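Local coordinates for protein multi-copper Oxidase CueO (Ochrobactrum, PDB 6EVG) that oxidises lignin model compounds and lignosulfonate as a laccase-like multicopper oxidase, probably passing the electrons taken from its substrates on to dioxygen, at residues A[332-336]-A[414-418]; A[440-446]-A[472-478]; A[425-429]-A[466-470]; A[248-253]-A[458-463]; A[343-347]-A[397-401]. One frame throughout, in Å; residues are numbered along the deposited sequence.

All five contacts involve the copper-bearing third cupredoxin domain, and their chemistry varies with their place in the fold. Contacts 2 and 3 share strand 469-475, which pairs with 442-448 in one and with 422-428 in the other; both combine backbone pairing with side-chain clasps, contact 2 being the more buried. Contact 1 joins the edge strands of the two facing sheets by a few side-chain atoms at a partly exposed margin. Contact 4, also buried, is polar and ties this domain to the preceding one through a shared carboxylate. Contact 5 lies farthest out, where a short helix grips a loop by one amide and one leucine.

Contact 1: A[332-336]-A[414-418]; sequences RRSFF and DVEAK
Val415 opens the meeting of segment 414-418 with strand 332-336, and its two methyls divide the work. CG1 stands over the centre of the Arg333 guanidinium, 3.6 Å from Arg333 CZ, so an aliphatic knob covers one face of a charged plane. CG2 turns instead to the aromatic neighbour and comes within 3.9 Å of Phe335 CZ, meeting that ring obliquely. A first torsion of 162° sets this division, carrying CG1 opposite the backbone N of Val415 and CG2 opposite its carbonyl carbon. The Arg333 chain is extended from CG to NE, which lets it span the gap between the strands.

At Glu416 the backbone, rather than the carboxylate, takes part. Its carbonyl O lies at the edge of the guanidinium and receives a weak, bent bond from Arg333 NH2 at 3.0 Å. Its amide N reaches the same arginine through a water, which accepts from Glu416 N at 3.0 Å and from Arg333 NH1 at 2.9 Å. Ala417 adds a light touch, its CA 4.2 Å from Arg333 NH2. The principal polar partner of Arg333 is nevertheless Glu423, which forms a salt bridge with NE.

The strand axes stay 11.0 Å apart, with directions 151° from each other, too distant for backbone pairing. Strand 332-336 is the edge of a sheet, beside 422-428; strand 415-417 is the edge of the facing sheet, beside 501-506. Phe335 turns inward to meet the rings of Trp425 and Phe488, while Val415 rests on Phe504, which places the contact along one margin of the cupredoxin sandwich.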
# COMPACT_ATOMS: atom_id res chain seq x y z
N ARG A 332 -2.60 8.53 25.40
CA ARG A 332 -3.02 7.22 24.96
C ARG A 332 -4.41 7.32 24.38
O ARG A 332 -5.32 7.88 25.02
CB ARG A 332 -2.95 6.19 26.09
CG ARG A 332 -2.97 4.73 25.58
CD ARG A 332 -2.43 3.77 26.60
NE ARG A 332 -2.31 2.43 26.06
CZ ARG A 332 -1.21 1.75 26.05
NH1 ARG A 332 -0.09 2.25 26.60
NH2 ARG A 332 -1.22 0.55 25.53
N ARG A 333 -4.60 6.76 23.21
CA ARG A 333 -5.88 6.65 22.56
C ARG A 333 -6.24 5.22 22.31
O ARG A 333 -5.34 4.35 22.32
CB ARG A 333 -5.94 7.45 21.24
CG ARG A 333 -5.61 8.92 21.38
CD ARG A 333 -5.95 9.68 20.09
NE ARG A 333 -5.34 11.00 20.11
CZ ARG A 333 -5.97 12.14 20.30
NH1 ARG A 333 -7.26 12.18 20.56
NH2 ARG A 333 -5.26 13.27 20.34
N SER A 334 -7.48 4.96 21.97
CA SER A 334 -7.98 3.67 21.59
C SER A 334 -8.96 3.78 20.46
O SER A 334 -9.80 4.69 20.45
CB SER A 334 -8.69 3.03 22.80
OG SER A 334 -7.86 2.91 23.95
N PHE A 335 -8.88 2.84 19.50
CA PHE A 335 -9.83 2.73 18.43
C PHE A 335 -10.21 1.31 18.21
O PHE A 335 -9.36 0.40 18.26
CB PHE A 335 -9.33 3.40 17.12
CG PHE A 335 -9.04 4.85 17.28
CD1 PHE A 335 -10.06 5.78 17.27
CD2 PHE A 335 -7.79 5.31 17.58
CE1 PHE A 335 -9.79 7.11 17.52
CE2 PHE A 335 -7.51 6.62 17.84
CZ PHE A 335 -8.53 7.54 17.82
N PHE A 336 -11.47 1.08 17.92
CA PHE A 336 -12.08 -0.22 17.64
C PHE A 336 -12.64 -0.20 16.21
O PHE A 336 -13.40 0.71 15.83
CB PHE A 336 -13.19 -0.51 18.67
CG PHE A 336 -13.98 -1.73 18.40
CD1 PHE A 336 -13.36 -2.96 18.21
CD2 PHE A 336 -15.36 -1.68 18.29
CE1 PHE A 336 -14.12 -4.10 17.99
CE2 PHE A 336 -16.12 -2.82 18.03
CZ PHE A 336 -15.47 -4.02 17.93
N ASP A 414 -12.13 14.10 14.40
CA ASP A 414 -12.13 13.06 15.46
C ASP A 414 -11.00 13.20 16.46
O ASP A 414 -11.17 12.72 17.59
CB ASP A 414 -12.11 11.69 14.77
CG ASP A 414 -13.32 11.51 13.84
OD1 ASP A 414 -14.41 11.33 14.37
OD2 ASP A 414 -13.14 11.69 12.61
N VAL A 415 -9.86 13.71 16.00
CA VAL A 415 -8.63 13.77 16.78
C VAL A 415 -7.97 15.10 16.58
O VAL A 415 -7.78 15.55 15.43
CB VAL A 415 -7.67 12.62 16.37
CG1 VAL A 415 -6.25 12.86 16.82
CG2 VAL A 415 -8.21 11.25 16.81
N GLU A 416 -7.54 15.70 17.68
CA GLU A 416 -6.63 16.82 17.68
C GLU A 416 -5.31 16.39 18.29
O GLU A 416 -5.27 16.11 19.47
CB GLU A 416 -7.20 18.03 18.45
CG GLU A 416 -8.45 18.58 17.84
CD GLU A 416 -9.02 19.80 18.58
OE1 GLU A 416 -8.42 20.29 19.53
OE2 GLU A 416 -10.07 20.27 18.09
N ALA A 417 -4.27 16.30 17.47
CA ALA A 417 -2.94 15.81 17.92
C ALA A 417 -1.97 16.95 17.98
O ALA A 417 -1.92 17.78 17.06
CB ALA A 417 -2.41 14.73 16.99
N LYS A 418 -1.18 17.06 19.03
CA LYS A 418 -0.17 18.13 19.05
C LYS A 418 0.89 17.91 17.97
O LYS A 418 1.44 16.79 17.83
CB LYS A 418 0.46 18.24 20.41
CG LYS A 418 -0.48 18.69 21.50
CD LYS A 418 0.20 19.08 22.79
CE LYS A 418 0.75 17.87 23.50
NZ LYS A 418 0.84 18.09 24.98
O HOH W 1 -8.52 14.82 20.33

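Contact 2: A[440-446]-A[472-478]; sequences GASFRIL and ILVHFDR
Ile472 CD1 settles over one face of the Phe443 ring, 4.1 Å from its centroid and 17° off the normal, a diagonal CH-pi contact, since Phe443 is paired with Val474 and Ile472 with Ile445. Phe443 CG takes the position between backbone N and carbonyl carbon (chi1 61°), which swings the ring beneath the isoleucine. Other bumps find similar hollows: Ala441 CB rests against both Val474 CG1, at 4.0 Å, and Phe476 CD1, at 4.1 Å, and Leu446 CD2 leans on Leu473 CB.

In the antiparallel pairing, Ser442 faces His475 and Arg444 faces Leu473 as hydrogen-bonded pairs, with His475 N to Ser442 O almost straight at 2.9 Å, whereas the return bond from Ser442 N is weak.

Farther along, the guanidinium of Arg478 lies flat over the Gly440-Ala441 peptide, with Gly440 C 3.5 Å above its plane. Close to that plane, NH2 donates to Ser442 OG at 3.0 Å and to the syn lone pair of Asp477 OD1 at 2.9 Å. Waters join Gly440 O to Arg478 O and Ala441 O to Arg478 NH1. The adjacent carboxylate probably offsets much of the arginine's charge, consistent with a buried guanidinium lying flat on the peptide.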
# COMPACT_ATOMS: atom_id res chain seq x y z
N GLY A 440 -0.21 11.08 6.91
CA GLY A 440 0.42 12.23 7.55
C GLY A 440 1.12 12.01 8.86
O GLY A 440 1.50 12.96 9.53
N ALA A 441 1.34 10.74 9.22
CA ALA A 441 2.03 10.36 10.42
C ALA A 441 2.70 9.00 10.17
O ALA A 441 2.42 8.34 9.15
CB ALA A 441 1.10 10.30 11.59
N SER A 442 3.58 8.64 11.07
CA SER A 442 4.29 7.38 10.99
C SER A 442 4.20 6.70 12.35
O SER A 442 4.03 7.37 13.36
CB SER A 442 5.73 7.55 10.56
OG SER A 442 5.81 8.13 9.27
N PHE A 443 4.36 5.36 12.40
CA PHE A 443 4.30 4.70 13.68
C PHE A 443 5.27 3.52 13.77
O PHE A 443 5.79 3.01 12.75
CB PHE A 443 2.87 4.24 14.02
CG PHE A 443 2.27 3.27 13.07
CD1 PHE A 443 2.50 1.90 13.15
CD2 PHE A 443 1.42 3.70 12.04
CE1 PHE A 443 1.88 1.00 12.30
CE2 PHE A 443 0.78 2.82 11.18
CZ PHE A 443 1.04 1.47 11.30
N ARG A 444 5.51 3.15 15.01
CA ARG A 444 6.23 1.93 15.37
C ARG A 444 5.27 0.98 16.03
O ARG A 444 4.57 1.39 16.97
CB ARG A 444 7.41 2.21 16.32
CG ARG A 444 8.38 3.26 15.88
CD ARG A 444 9.21 2.89 14.66
NE ARG A 444 10.07 1.72 14.86
CZ ARG A 444 11.21 1.74 15.54
NH1 ARG A 444 11.69 2.82 16.12
NH2 ARG A 444 11.93 0.60 15.61
N ILE A 445 5.22 -0.27 15.63
CA ILE A 445 4.39 -1.26 16.30
C ILE A 445 5.12 -1.63 17.63
O ILE A 445 6.27 -2.05 17.63
CB ILE A 445 4.16 -2.49 15.45
CG1 ILE A 445 3.42 -2.12 14.16
CG2 ILE A 445 3.43 -3.56 16.25
CD1 ILE A 445 3.31 -3.23 13.15
N LEU A 446 4.40 -1.46 18.73
CA LEU A 446 4.88 -1.87 20.07
C LEU A 446 4.55 -3.26 20.42
O LEU A 446 5.37 -3.98 21.03
CB LEU A 446 4.32 -0.91 21.14
CG LEU A 446 4.66 0.54 21.01
CD1 LEU A 446 3.91 1.34 22.05
CD2 LEU A 446 6.13 0.85 21.07
N ILE A 472 0.42 0.77 19.02
CA ILE A 472 1.36 1.47 18.12
C ILE A 472 1.77 2.78 18.74
O ILE A 472 0.99 3.40 19.48
CB ILE A 472 0.80 1.65 16.69
CG1 ILE A 472 -0.44 2.58 16.68
CG2 ILE A 472 0.48 0.30 16.08
CD1 ILE A 472 -0.90 2.97 15.28
N LEU A 473 2.98 3.22 18.42
CA LEU A 473 3.58 4.47 18.87
C LEU A 473 3.59 5.40 17.66
O LEU A 473 4.34 5.16 16.71
CB LEU A 473 4.96 4.25 19.47
CG LEU A 473 5.72 5.50 19.89
CD1 LEU A 473 4.99 6.23 21.06
CD2 LEU A 473 7.14 5.16 20.29
N VAL A 474 2.74 6.42 17.66
CA VAL A 474 2.54 7.33 16.50
C VAL A 474 3.29 8.63 16.71
O VAL A 474 3.23 9.22 17.81
CB VAL A 474 1.04 7.62 16.33
CG1 VAL A 474 0.80 8.40 15.05
CG2 VAL A 474 0.19 6.37 16.36
N HIS A 475 3.95 9.10 15.65
CA HIS A 475 4.64 10.35 15.63
C HIS A 475 3.94 11.29 14.63
O HIS A 475 3.88 10.98 13.44
CB HIS A 475 6.11 10.17 15.25
CG HIS A 475 6.95 11.38 15.44
ND1 HIS A 475 8.04 11.64 14.68
CD2 HIS A 475 6.87 12.39 16.34
CE1 HIS A 475 8.61 12.75 15.09
NE2 HIS A 475 7.93 13.21 16.13
N PHE A 476 3.42 12.41 15.12
CA PHE A 476 2.61 13.35 14.32
C PHE A 476 3.50 14.43 13.75
O PHE A 476 3.45 15.60 14.16
CB PHE A 476 1.49 13.92 15.17
CG PHE A 476 0.47 12.90 15.51
CD1 PHE A 476 -0.55 12.59 14.61
CD2 PHE A 476 0.53 12.20 16.72
CE1 PHE A 476 -1.47 11.64 14.93
CE2 PHE A 476 -0.41 11.26 16.99
CZ PHE A 476 -1.40 10.95 16.12
N ASP A 477 4.36 14.05 12.80
CA ASP A 477 5.41 14.97 12.35
C ASP A 477 5.02 15.90 11.21
O ASP A 477 5.82 16.77 10.83
CB ASP A 477 6.69 14.21 11.98
CG ASP A 477 6.46 13.20 10.85
OD1 ASP A 477 5.58 12.26 10.85
OD2 ASP A 477 7.16 13.36 9.83
N ARG A 478 3.83 15.76 10.65
CA ARG A 478 3.39 16.60 9.53
C ARG A 478 2.13 17.40 9.89
O ARG A 478 1.26 16.92 10.60
CB ARG A 478 3.14 15.75 8.30
CG ARG A 478 4.46 15.34 7.64
CD ARG A 478 4.25 14.06 6.92
NE ARG A 478 4.54 12.94 7.77
CZ ARG A 478 4.40 11.62 7.50
NH1 ARG A 478 3.83 11.08 6.45
NH2 ARG A 478 4.85 10.83 8.45
O HOH W 2 1.17 14.44 11.80
O HOH W 3 3.89 8.03 6.61

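Contact 3: A[425-429]-A[466-470]; sequences WDLTT and IDGKA
Leu427 and Ile466 cross at about a right angle, their CD1 methyls 3.8 Å apart, and so close the inner face of the pairing between strand 422-428 and the turn into strand 469-475. Ile466 also presents CG2 to Thr429: the two side chains cross obliquely, Thr429 CG2 3.8 Å from Ile466 CG2.

On the face of Thr428 and Lys469 the lysine lies across its neighbour. Bends at its second and fourth torsions fold the chain back over strand 422-428, so that CD passes 3.5 Å from Thr428 CG2. NZ then reaches Asp426 OD1 at 2.9 Å, coming from above the carboxylate plane, 55° out of it. Asp426 has a second cationic partner, since its OD2 forms a salt bridge with Arg332.

Thr429 links to the turn twice. With chi1 at 66° its OG1 sits between backbone N and carbonyl carbon and accepts from Gly468 N at 2.8 Å, a fairly straight bond, while Thr429 N donates to Gly468 O, also at 2.8 Å. A water lies 2.7 Å from Thr429 OG1 and donates to Asp467 OD1. Leu427 and Ala470 exchange a regular pair of backbone bonds, which sets the antiparallel register.

The chemistry is graded along the strand: an ion pair with Lys469, apolar branches on the inner face, then a hydroxyl clasp. Asn449 binds Asp467 O and Lys469 N, so the turn is held from a second direction. Thr429, joined to one glycine by side chain and backbone alike, touches the copper ligand His434, so this polar grip borders the metal site.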
# COMPACT_ATOMS: atom_id res chain seq x y z
N TRP A 425 -1.48 4.41 20.54
CA TRP A 425 -2.83 4.04 20.16
C TRP A 425 -3.02 2.53 20.35
O TRP A 425 -2.25 1.72 19.79
CB TRP A 425 -3.11 4.40 18.73
CG TRP A 425 -3.21 5.87 18.44
CD1 TRP A 425 -2.74 6.93 19.18
CD2 TRP A 425 -3.84 6.47 17.29
NE1 TRP A 425 -3.10 8.13 18.62
CE2 TRP A 425 -3.75 7.87 17.45
CE3 TRP A 425 -4.46 5.94 16.16
CZ2 TRP A 425 -4.31 8.76 16.53
CZ3 TRP A 425 -5.02 6.83 15.25
CH2 TRP A 425 -4.96 8.19 15.44
N ASP A 426 -4.05 2.16 21.09
CA ASP A 426 -4.60 0.80 21.20
C ASP A 426 -5.54 0.59 20.04
O ASP A 426 -6.46 1.41 19.84
CB ASP A 426 -5.38 0.65 22.60
CG ASP A 426 -4.46 0.56 23.79
OD1 ASP A 426 -3.52 -0.26 23.83
OD2 ASP A 426 -4.65 1.29 24.79
N LEU A 427 -5.37 -0.47 19.28
CA LEU A 427 -6.24 -0.83 18.16
C LEU A 427 -6.81 -2.20 18.35
O LEU A 427 -6.04 -3.13 18.66
CB LEU A 427 -5.41 -0.78 16.85
CG LEU A 427 -4.80 0.57 16.51
CD1 LEU A 427 -3.94 0.47 15.25
CD2 LEU A 427 -5.83 1.68 16.35
N THR A 428 -8.12 -2.36 18.18
CA THR A 428 -8.78 -3.64 18.43
C THR A 428 -9.69 -4.02 17.29
O THR A 428 -10.37 -3.16 16.70
CB THR A 428 -9.60 -3.56 19.75
OG1 THR A 428 -10.42 -2.45 19.78
CG2 THR A 428 -8.80 -3.31 20.86
N THR A 429 -9.70 -5.33 17.00
CA THR A 429 -10.66 -5.89 16.04
C THR A 429 -11.47 -7.00 16.74
O THR A 429 -11.10 -7.51 17.78
CB THR A 429 -9.97 -6.46 14.79
OG1 THR A 429 -9.16 -7.59 15.17
CG2 THR A 429 -9.07 -5.44 14.15
N ILE A 466 -4.11 -5.41 11.77
CA ILE A 466 -4.57 -5.57 13.16
C ILE A 466 -5.42 -6.79 13.20
O ILE A 466 -6.38 -6.95 12.47
CB ILE A 466 -5.30 -4.33 13.65
CG1 ILE A 466 -4.60 -3.03 13.25
CG2 ILE A 466 -5.52 -4.43 15.16
CD1 ILE A 466 -3.19 -2.87 13.67
N ASP A 467 -5.12 -7.73 14.13
CA ASP A 467 -5.84 -9.00 14.23
C ASP A 467 -5.92 -9.35 15.70
O ASP A 467 -5.16 -10.18 16.21
CB ASP A 467 -5.12 -10.11 13.44
CG ASP A 467 -5.91 -11.42 13.38
OD1 ASP A 467 -7.09 -11.45 13.77
OD2 ASP A 467 -5.29 -12.42 12.92
N GLY A 468 -6.93 -8.81 16.37
CA GLY A 468 -7.14 -8.95 17.80
C GLY A 468 -6.83 -7.60 18.44
O GLY A 468 -7.68 -6.69 18.46
N LYS A 469 -5.60 -7.45 18.90
CA LYS A 469 -5.12 -6.29 19.57
C LYS A 469 -3.75 -5.88 19.05
O LYS A 469 -2.92 -6.74 18.81
CB LYS A 469 -5.03 -6.58 21.08
CG LYS A 469 -4.51 -5.42 21.88
CD LYS A 469 -5.59 -4.35 21.96
CE LYS A 469 -5.11 -3.00 22.45
NZ LYS A 469 -4.34 -3.09 23.72
N ALA A 470 -3.51 -4.58 18.93
CA ALA A 470 -2.20 -4.01 18.70
C ALA A 470 -2.01 -2.76 19.48
O ALA A 470 -3.00 -2.05 19.77
CB ALA A 470 -1.96 -3.73 17.23
O HOH W 4 -9.66 -10.17 14.56

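Contact 4: A[248-253]-A[458-463]; sequences SDGGFI and SGWKDT
Asp249 pushes its carboxylate against the backbone of Asp462 and Thr463, and one oxygen collects three donors. Asp462 N reaches the anti lone pair of Asp249 OD2 at 2.9 Å. Thr463 N, 3.0 Å from that oxygen, and Lys461 NZ, whose salt bridge with OD2 measures 2.9 Å, come in out of the plane from opposite faces. The other oxygen, OD1, is bound by Arg269 N, fixing both ends.

Lys461 curls to get there: bends at its third and fourth torsions return the ammonium over its own segment. NZ thereby donates to Ser248 OG at 3.0 Å and to Thr463 O, and forms a salt bridge with Glu268. Ser248 OG also hydrogen-bonds Arg269 O. The positive charge probably steadies the carboxylates gathered round it.

A type I turn from Ser248 to Gly251 presents Gly250 N to Trp460 O at 2.9 Å, from above the carbonyl plane. Gly250 CA packs 3.9 Å from Trp460 CB, and two waters link Gly251 O to Trp460 O and Phe252 O to Trp460 N.

Joining multicopper oxidase family regions 211-283 and 384-507, this buried polar contact fits an interface between the second and third cupredoxin domains of a laccase-like oxidase.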
# COMPACT_ATOMS: atom_id res chain seq x y z
N SER A 248 10.15 -2.06 5.33
CA SER A 248 8.69 -1.97 5.14
C SER A 248 8.34 -0.52 4.76
O SER A 248 9.20 0.19 4.21
CB SER A 248 7.91 -2.52 6.35
OG SER A 248 6.51 -2.63 6.07
N ASP A 249 7.11 -0.11 5.03
CA ASP A 249 6.53 1.13 4.46
C ASP A 249 7.46 2.32 4.61
O ASP A 249 7.58 3.15 3.70
CB ASP A 249 5.23 1.45 5.24
CG ASP A 249 4.31 0.31 5.49
OD1 ASP A 249 4.24 -0.66 4.70
OD2 ASP A 249 3.63 0.38 6.58
N GLY A 250 8.02 2.50 5.82
CA GLY A 250 8.79 3.64 6.18
C GLY A 250 10.28 3.49 6.06
O GLY A 250 11.02 4.38 6.54
N GLY A 251 10.73 2.40 5.45
CA GLY A 251 12.14 2.24 5.14
C GLY A 251 12.82 1.07 5.84
O GLY A 251 12.17 0.08 6.25
N PHE A 252 14.12 1.15 5.86
CA PHE A 252 14.96 -0.01 6.23
C PHE A 252 14.82 -0.35 7.68
O PHE A 252 14.62 0.50 8.57
CB PHE A 252 16.41 0.26 5.84
CG PHE A 252 16.63 0.46 4.39
CD1 PHE A 252 16.30 -0.54 3.47
CD2 PHE A 252 17.12 1.69 3.88
CE1 PHE A 252 16.47 -0.35 2.13
CE2 PHE A 252 17.28 1.85 2.50
CZ PHE A 252 16.96 0.84 1.63
N ILE A 253 15.06 -1.65 7.94
CA ILE A 253 15.24 -2.15 9.32
C ILE A 253 16.70 -2.42 9.56
O ILE A 253 17.42 -2.86 8.66
CB ILE A 253 14.38 -3.30 9.68
CG1 ILE A 253 14.55 -4.43 8.71
CG2 ILE A 253 12.94 -2.87 9.87
CD1 ILE A 253 14.00 -5.78 9.23
N SER A 458 9.01 -4.22 12.61
CA SER A 458 9.39 -3.38 13.75
C SER A 458 9.87 -1.99 13.39
O SER A 458 10.09 -1.18 14.30
CB SER A 458 10.46 -4.07 14.59
OG SER A 458 11.70 -4.13 13.87
N GLY A 459 10.08 -1.72 12.10
CA GLY A 459 10.61 -0.42 11.69
C GLY A 459 9.51 0.65 11.58
O GLY A 459 8.44 0.52 12.15
N TRP A 460 9.81 1.71 10.84
CA TRP A 460 8.76 2.72 10.60
C TRP A 460 7.71 2.19 9.67
O TRP A 460 8.07 1.63 8.58
CB TRP A 460 9.38 4.01 10.05
CG TRP A 460 10.05 4.83 11.06
CD1 TRP A 460 11.39 5.10 11.21
CD2 TRP A 460 9.41 5.52 12.16
NE1 TRP A 460 11.61 5.88 12.30
CE2 TRP A 460 10.41 6.19 12.90
CE3 TRP A 460 8.08 5.68 12.53
CZ2 TRP A 460 10.10 7.00 13.99
CZ3 TRP A 460 7.79 6.50 13.63
CH2 TRP A 460 8.77 7.15 14.31
N LYS A 461 6.44 2.35 10.03
CA LYS A 461 5.34 1.88 9.20
C LYS A 461 4.26 2.96 9.12
O LYS A 461 4.19 3.90 9.91
CB LYS A 461 4.80 0.54 9.72
CG LYS A 461 5.78 -0.62 9.29
CD LYS A 461 5.36 -2.00 9.62
CE LYS A 461 4.06 -2.39 9.00
NZ LYS A 461 3.94 -2.34 7.51
N ASP A 462 3.42 2.80 8.08
CA ASP A 462 2.21 3.62 7.96
C ASP A 462 0.96 2.79 7.79
O ASP A 462 -0.14 3.38 7.82
CB ASP A 462 2.35 4.70 6.84
CG ASP A 462 2.59 4.13 5.45
OD1 ASP A 462 1.78 3.27 5.01
OD2 ASP A 462 3.58 4.54 4.79
N THR A 463 1.06 1.47 7.58
CA THR A 463 -0.07 0.60 7.37
C THR A 463 0.27 -0.70 8.14
O THR A 463 1.40 -1.15 8.05
CB THR A 463 -0.32 0.31 5.88
OG1 THR A 463 -0.41 1.58 5.18
CG2 THR A 463 -1.55 -0.47 5.65
O HOH W 5 9.96 -0.40 8.05
O HOH W 6 12.22 1.85 9.18

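Contact 5: A[343-347]-A[397-401]; sequences ENMKL and SGVEM
A helix docked on a loop by a side-chain amide is the element here: Asn344, on helix 341-348, pairs with the backbone of Glu400. Glu400 N donates to Asn344 OD1 at 3.1 Å, and Asn344 ND2 donates to Glu400 O at 3.0 Å. The two bonds are equally straight, 161° at the hydrogen, yet their geometry differs at the acceptor. The amide nitrogen stands above the plane of the Glu400 carbonyl, whereas that oxygen lies close to the plane of the asparagine amide. Held at both ends, the amide has its flip state fixed.

OD1 carries a further partner, a water that donates to it at 2.6 Å and to Gly398 O at 2.8 Å. Val399 crosses the asparagine at about a right angle, its CG1 3.7 Å from Asn344 OD1.

One turn along the helix, Leu347 supplies the apolar part. Its CG lies opposite the backbone N (chi1 179°), which carries CD2 onto the loop, 3.4 Å from Gly398 C. The same methyl meets Val399 CG2 at 3.8 Å. The loop is shaped from within by an ST turn, in which Val399 N donates to Ser397 OG, a hydroxyl also hydrogen-bonded to Ala394 O.

Arg340 NH1 also binds Glu400 O, and helix 191-196 packs beside the site through Met195 and Ile191. The side chain of Met401 approaches to about 6 Å from the copper. A short helix followed by an unmodelled, probably flexible, methionine-rich stretch recalls the methionine-rich insert of other CueO-type oxidases, the amide clasp anchoring the helix to the returning chain.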
# COMPACT_ATOMS: atom_id res chain seq x y z
N GLU A 343 -26.21 -4.55 13.14
CA GLU A 343 -27.07 -3.59 12.43
C GLU A 343 -27.03 -3.86 10.92
O GLU A 343 -28.04 -3.79 10.25
CB GLU A 343 -26.64 -2.17 12.84
CG GLU A 343 -26.99 -1.80 14.31
CD GLU A 343 -28.52 -1.73 14.76
OE1 GLU A 343 -29.45 -1.50 13.93
OE2 GLU A 343 -28.84 -1.85 16.00
N ASN A 344 -25.85 -4.13 10.35
CA ASN A 344 -25.73 -4.42 8.93
C ASN A 344 -26.35 -5.78 8.53
O ASN A 344 -26.88 -5.88 7.43
CB ASN A 344 -24.27 -4.35 8.50
CG ASN A 344 -23.71 -2.94 8.58
OD1 ASN A 344 -24.40 -1.95 8.27
ND2 ASN A 344 -22.46 -2.85 8.97
N MET A 345 -26.32 -6.81 9.39
CA MET A 345 -26.96 -8.12 9.03
C MET A 345 -28.45 -7.97 9.02
O MET A 345 -29.18 -8.61 8.20
CB MET A 345 -26.51 -9.25 9.99
CG MET A 345 -25.12 -9.83 9.71
SD MET A 345 -24.81 -10.77 8.16
CE MET A 345 -25.85 -12.17 8.57
N LYS A 346 -28.95 -7.10 9.89
CA LYS A 346 -30.38 -6.81 9.88
C LYS A 346 -30.79 -6.20 8.54
O LYS A 346 -31.80 -6.57 8.00
CB LYS A 346 -30.70 -5.85 11.00
CG LYS A 346 -32.15 -5.55 11.09
CD LYS A 346 -32.46 -4.81 12.35
CE LYS A 346 -33.94 -4.41 12.33
NZ LYS A 346 -34.34 -3.70 13.54
N LEU A 347 -29.95 -5.34 8.00
CA LEU A 347 -30.18 -4.74 6.70
C LEU A 347 -30.21 -5.80 5.64
O LEU A 347 -31.10 -5.81 4.83
CB LEU A 347 -29.06 -3.71 6.44
CG LEU A 347 -29.04 -2.95 5.15
CD1 LEU A 347 -30.28 -2.07 5.00
CD2 LEU A 347 -27.75 -2.15 5.15
N SER A 397 -26.07 2.23 0.16
CA SER A 397 -26.39 0.87 0.57
C SER A 397 -27.11 0.77 1.90
O SER A 397 -27.70 -0.28 2.19
CB SER A 397 -25.10 0.04 0.62
OG SER A 397 -24.26 0.48 1.67
N GLY A 398 -26.91 1.76 2.76
CA GLY A 398 -27.31 1.61 4.18
C GLY A 398 -26.34 0.98 5.10
O GLY A 398 -26.53 1.04 6.32
N VAL A 399 -25.28 0.37 4.56
CA VAL A 399 -24.28 -0.24 5.40
C VAL A 399 -23.44 0.85 6.03
O VAL A 399 -23.02 1.80 5.32
CB VAL A 399 -23.37 -1.17 4.53
CG1 VAL A 399 -22.20 -1.69 5.32
CG2 VAL A 399 -24.18 -2.29 3.89
N GLU A 400 -23.12 0.74 7.30
CA GLU A 400 -22.28 1.69 8.01
C GLU A 400 -21.31 0.97 8.90
O GLU A 400 -21.67 -0.05 9.53
CB GLU A 400 -23.10 2.71 8.82
CG GLU A 400 -24.14 3.55 8.04
CD GLU A 400 -24.94 4.50 8.94
OE1 GLU A 400 -24.86 4.42 10.17
OE2 GLU A 400 -25.74 5.27 8.42
N MET A 401 -20.11 1.50 9.04
CA MET A 401 -19.09 1.02 9.97
C MET A 401 -18.40 2.23 10.56
O MET A 401 -18.63 3.40 10.13
CB MET A 401 -18.09 0.12 9.23
CG MET A 401 -18.70 -1.12 8.71
SD MET A 401 -17.45 -2.19 7.95
CE MET A 401 -18.48 -3.44 7.32
O HOH W 7 -26.38 -0.27 8.77